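Local coordinates for NRPS (Penicillium fellutanum, PDB 6NKI), which is a nonribosomal peptide synthetase part of the male sterility protein family, with a Rossmann-type fold that holds NADPH dihydro-nicotinamide-adenine-dinucleotide phosphate, at residues Asp315-Met319 with Ser320-Lys324; His357-Trp360 with Pro361-Phe365. All coordinates share one frame; numbering follows the deposited sequence.

Interaction 1. Residues Asp315-Met319 with Ser320-Lys324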
loop_
_atom_site.group_PDB
_atom_site.type_symbol
_atom_site.label_atom_id
_atom_site.label_comp_id
_atom_site.label_asym_id
_atom_site.label_seq_id
_atom_site.Cartn_x
_atom_site.Cartn_y
_atom_site.Cartn_z
ATOM N N ASP A 315 8.189 5.321 5.470
ATOM C CA ASP A 315 7.741 5.323 4.078
ATOM C C ASP A 315 8.210 6.574 3.327
ATOM O O ASP A 315 8.159 7.695 3.843
ATOM C CB ASP A 315 6.203 5.242 3.966
ATOM C CG ASP A 315 5.602 3.893 4.422
ATOM O OD1 ASP A 315 6.363 2.971 4.795
ATOM O OD2 ASP A 315 4.357 3.736 4.259
ATOM N N GLY A 316 8.636 6.390 2.083
ATOM C CA GLY A 316 8.949 7.590 1.313
ATOM C C GLY A 316 9.785 7.295 0.072
ATOM O O GLY A 316 9.778 6.182 -0.451
ATOM N N LEU A 317 10.515 8.324 -0.362
ATOM C CA LEU A 317 11.099 8.382 -1.693
ATOM C C LEU A 317 12.461 9.059 -1.655
ATOM O O LEU A 317 12.746 9.873 -0.772
ATOM C CB LEU A 317 10.197 9.170 -2.641
ATOM C CG LEU A 317 8.823 8.618 -2.991
ATOM C CD1 LEU A 317 7.972 9.678 -3.690
ATOM C CD2 LEU A 317 8.951 7.368 -3.873
ATOM N N ASN A 318 13.301 8.727 -2.635
ATOM C CA ASN A 318 14.411 9.608 -2.964
ATOM C C ASN A 318 13.850 10.918 -3.495
ATOM O O ASN A 318 12.810 10.949 -4.157
ATOM C CB ASN A 318 15.324 8.971 -4.014
ATOM C CG ASN A 318 16.086 7.778 -3.476
ATOM O OD1 ASN A 318 16.627 7.820 -2.367
ATOM N ND2 ASN A 318 16.111 6.693 -4.247
ATOM N N MET A 319 14.541 12.018 -3.201
ATOM C CA MET A 319 14.079 13.294 -3.731
ATOM C C MET A 319 14.103 13.337 -5.266
ATOM O O MET A 319 13.211 13.939 -5.882
ATOM C CB MET A 319 14.901 14.429 -3.131
ATOM C CG MET A 319 14.588 14.638 -1.655
ATOM S SD MET A 319 12.821 14.864 -1.458
ATOM C CE MET A 319 12.540 16.354 -2.395
ATOM N N SER A 320 15.095 12.703 -5.908
ATOM C CA SER A 320 15.058 12.602 -7.365
ATOM C C SER A 320 13.829 11.831 -7.833
ATOM O O SER A 320 13.172 12.222 -8.808
ATOM C CB SER A 320 16.325 11.936 -7.894
ATOM O OG SER A 320 16.367 10.565 -7.565
ATOM N N ASP A 321 13.490 10.741 -7.144
ATOM C CA ASP A 321 12.310 9.976 -7.519
ATOM C C ASP A 321 11.043 10.794 -7.293
ATOM O O ASP A 321 10.101 10.745 -8.097
ATOM C CB ASP A 321 12.294 8.676 -6.708
ATOM C CG ASP A 321 11.377 7.612 -7.296
ATOM O OD1 ASP A 321 10.720 7.851 -8.339
ATOM O OD2 ASP A 321 11.330 6.516 -6.704
ATOM N N PHE A 322 11.009 11.559 -6.196
ATOM C CA PHE A 322 9.863 12.416 -5.901
ATOM C C PHE A 322 9.628 13.439 -7.021
ATOM O O PHE A 322 8.537 13.502 -7.606
ATOM C CB PHE A 322 10.066 13.089 -4.525
ATOM C CG PHE A 322 9.136 14.262 -4.266
ATOM C CD1 PHE A 322 7.794 14.058 -3.991
ATOM C CD2 PHE A 322 9.617 15.578 -4.345
ATOM C CE1 PHE A 322 6.936 15.132 -3.782
ATOM C CE2 PHE A 322 8.772 16.649 -4.156
ATOM C CZ PHE A 322 7.415 16.415 -3.859
ATOM N N TRP A 323 10.652 14.222 -7.367
ATOM C CA TRP A 323 10.439 15.273 -8.359
ATOM C C TRP A 323 10.137 14.731 -9.754
ATOM O O TRP A 323 9.346 15.345 -10.482
ATOM C CB TRP A 323 11.631 16.209 -8.440
ATOM C CG TRP A 323 11.782 17.127 -7.290
ATOM C CD1 TRP A 323 12.748 17.091 -6.330
ATOM C CD2 TRP A 323 10.918 18.205 -6.951
ATOM N NE1 TRP A 323 12.563 18.113 -5.432
ATOM C CE2 TRP A 323 11.439 18.810 -5.792
ATOM C CE3 TRP A 323 9.760 18.732 -7.523
ATOM C CZ2 TRP A 323 10.852 19.920 -5.210
ATOM C CZ3 TRP A 323 9.172 19.829 -6.933
ATOM C CH2 TRP A 323 9.717 20.405 -5.792
ATOM N N LYS A 324 10.736 13.602 -10.161
ATOM C CA LYS A 324 10.377 13.129 -11.490
ATOM C C LYS A 324 8.932 12.691 -11.534
ATOM O O LYS A 324 8.345 12.651 -12.621
ATOM C CB LYS A 324 11.314 12.024 -12.001
ATOM C CG LYS A 324 11.450 10.760 -11.201
ATOM C CD LYS A 324 12.253 9.702 -12.002
ATOM C CE LYS A 324 13.766 9.982 -12.141
ATOM N NZ LYS A 324 14.570 9.799 -10.893
#
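The Phe322 ring has Leu317 CD1 at its edge, near the ring plane, and Met319 CE placed obliquely, 3.6 Å from Phe322 CD2; Met319 SD lies 5.3 Å from the ring centroid in an oblique Met-aromatic contact. Phe322 in turn sets its CE2 over the centre of one face of the Trp323 indole. These groups gather where strand 316-318 gives way to helix 319-330, the axes of 316-318 and 320-324 standing at 96°. The Met319 side chain runs alongside those of Phe322 and Trp323, and bends at chi2 and chi3 bring CE to Trp323 NE1 at 3.5 Å. Leu317 crosses Phe322 and Asp321 at about a right angle, its CD2 3.8 Å from Asp321 OD2, an oxygen that forms a salt bridge with Arg396. Leu271 of strand 270-275 and Val253 of helix 248-259 close in around Phe322, while Tyr262 stacks on Trp323. The helix backbone begins with Phe322 N bonding to Asn318 O at 2.8 Å, nearly in line with the carbonyl. Trp323 N continues the pattern with a straight bond (171°) to Met319 O at 3.0 Å.

Interaction 2. Residues His357-Trp360 with Pro361-Phe365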
loop_
_atom_site.group_PDB
_atom_site.type_symbol
_atom_site.label_atom_id
_atom_site.label_comp_id
_atom_site.label_asym_id
_atom_site.label_seq_id
_atom_site.Cartn_x
_atom_site.Cartn_y
_atom_site.Cartn_z
ATOM N N HIS A 357 1.324 34.847 0.245
ATOM C CA HIS A 357 2.167 33.859 -0.416
ATOM C C HIS A 357 2.324 32.624 0.460
ATOM O O HIS A 357 2.681 32.746 1.637
ATOM C CB HIS A 357 3.540 34.423 -0.763
ATOM C CG HIS A 357 4.377 33.477 -1.574
ATOM N ND1 HIS A 357 5.206 32.537 -1.001
ATOM C CD2 HIS A 357 4.471 33.293 -2.913
ATOM C CE1 HIS A 357 5.797 31.836 -1.951
ATOM N NE2 HIS A 357 5.365 32.269 -3.120
ATOM N N PRO A 358 2.094 31.423 -0.084
ATOM C CA PRO A 358 2.022 30.220 0.769
ATOM C C PRO A 358 3.333 29.858 1.454
ATOM O O PRO A 358 3.294 29.126 2.451
ATOM C CB PRO A 358 1.581 29.117 -0.207
ATOM C CG PRO A 358 0.911 29.844 -1.339
ATOM C CD PRO A 358 1.679 31.149 -1.470
ATOM N N LEU A 359 4.486 30.339 0.971
ATOM C CA LEU A 359 5.760 30.082 1.637
ATOM C C LEU A 359 6.223 31.221 2.530
ATOM O O LEU A 359 7.297 31.115 3.131
ATOM C CB LEU A 359 6.877 29.774 0.633
ATOM C CG LEU A 359 6.949 28.441 -0.104
ATOM C CD1 LEU A 359 8.180 28.450 -0.981
ATOM C CD2 LEU A 359 6.981 27.249 0.847
ATOM N N TRP A 360 5.464 32.304 2.629
ATOM C CA TRP A 360 5.801 33.327 3.608
ATOM C C TRP A 360 5.755 32.810 5.048
ATOM O O TRP A 360 6.599 33.229 5.848
ATOM C CB TRP A 360 4.881 34.532 3.407
ATOM C CG TRP A 360 5.151 35.725 4.277
ATOM C CD1 TRP A 360 6.318 36.434 4.381
ATOM C CD2 TRP A 360 4.201 36.392 5.112
ATOM N NE1 TRP A 360 6.159 37.477 5.262
ATOM C CE2 TRP A 360 4.868 37.474 5.722
ATOM C CE3 TRP A 360 2.855 36.168 5.418
ATOM C CZ2 TRP A 360 4.232 38.330 6.618
ATOM C CZ3 TRP A 360 2.226 37.020 6.307
ATOM C CH2 TRP A 360 2.915 38.088 6.897
ATOM N N PRO A 361 4.789 31.959 5.426
ATOM C CA PRO A 361 4.779 31.356 6.755
ATOM C C PRO A 361 5.937 30.377 7.019
ATOM O O PRO A 361 6.419 30.338 8.125
ATOM C CB PRO A 361 3.428 30.638 6.788
ATOM C CG PRO A 361 2.608 31.367 5.751
ATOM C CD PRO A 361 3.602 31.643 4.649
ATOM N N LEU A 362 6.343 29.608 6.005
ATOM C CA LEU A 362 7.352 28.522 6.161
ATOM C C LEU A 362 8.793 28.948 5.855
ATOM O O LEU A 362 9.678 28.090 5.988
ATOM C CB LEU A 362 6.966 27.379 5.212
ATOM C CG LEU A 362 5.653 26.650 5.488
ATOM C CD1 LEU A 362 5.337 25.654 4.390
ATOM C CD2 LEU A 362 5.670 25.974 6.845
ATOM N N MET A 363 9.056 30.214 5.547
ATOM C CA MET A 363 10.426 30.593 5.103
ATOM C C MET A 363 11.503 30.254 6.140
ATOM O O MET A 363 12.623 29.929 5.723
ATOM C CB MET A 363 10.501 32.076 4.745
ATOM C CG MET A 363 9.743 32.398 3.491
ATOM S SD MET A 363 10.537 31.642 2.071
ATOM C CE MET A 363 9.437 32.200 0.776
ATOM N N GLY A 364 11.208 30.398 7.428
ATOM C CA GLY A 364 12.192 30.099 8.455
ATOM C C GLY A 364 12.711 28.675 8.352
ATOM O O GLY A 364 13.912 28.429 8.505
ATOM N N PHE A 365 11.811 27.719 8.093
ATOM C CA PHE A 365 12.219 26.324 7.958
ATOM C C PHE A 365 13.227 26.172 6.828
ATOM O O PHE A 365 14.350 25.697 7.035
ATOM C CB PHE A 365 10.995 25.436 7.707
ATOM C CG PHE A 365 11.295 23.951 7.715
ATOM C CD1 PHE A 365 11.370 23.255 8.911
ATOM C CD2 PHE A 365 11.512 23.259 6.530
ATOM C CE1 PHE A 365 11.641 21.893 8.926
ATOM C CE2 PHE A 365 11.791 21.899 6.543
ATOM C CZ PHE A 365 11.855 21.219 7.740
#
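Leu359 and Met363 meet directly where a type I beta turn, His357 to Trp360, leads into helix 363-369: Leu359 CB touches the Met363 methyl, CE, at 3.5 Å. The turn is closed by Trp360 N, which bonds to His357 O at 3.0 Å. The methionine is extended at chi3, and the bend at chi2 (-67°) brings CE to Leu359 CB. Leu359 also meets Leu362, methyl to methyl, CD2 to CD1 at 4.2 Å. On the exposed side the Pro361 ring sits against the turn, with its CD 3.3 Å from His357 O and 3.4 Å from Pro358 O. Trp360 CB lies 3.4 Å from the same Pro361 CD, and the indole stands obliquely to Pro361 N. Within the turn, Pro358 CD lies above one face of the His357 imidazole, offset toward the rim. Farther out, Val346 and Val350 of helix 339-351 back Leu359 and Met363, respectively, and Leu248 and Arg251 of helix 248-259 pack on Leu362. Arg251 also ties the turn to that helix, donating a hydrogen bond from NH2 to Pro358 O.

Both contacts are local, each at the start of a helix, and both border helix 248-259: interaction 1 through Phe322 and Trp323, interaction 2 through His357, Leu359 and Leu362. Their nearest atoms are about 9 Å apart and do not touch. Interaction 1 is the more buried, an aromatic and sulfur cluster between strand 270-275 and helix 389-410, with Asp321 in a salt bridge to Arg396 of helix 389-410 and Asp315 reaching Ser390 of the second subunit. Interaction 2 is aliphatic and proline-rich, with Trp360 and Pro361 exposed, and no other chain touches it. The bound NADPH dihydro-nicotinamide-adenine-dinucleotide phosphate is about 10 Å from the Phe322 side chain and 9 Å from that of Leu362.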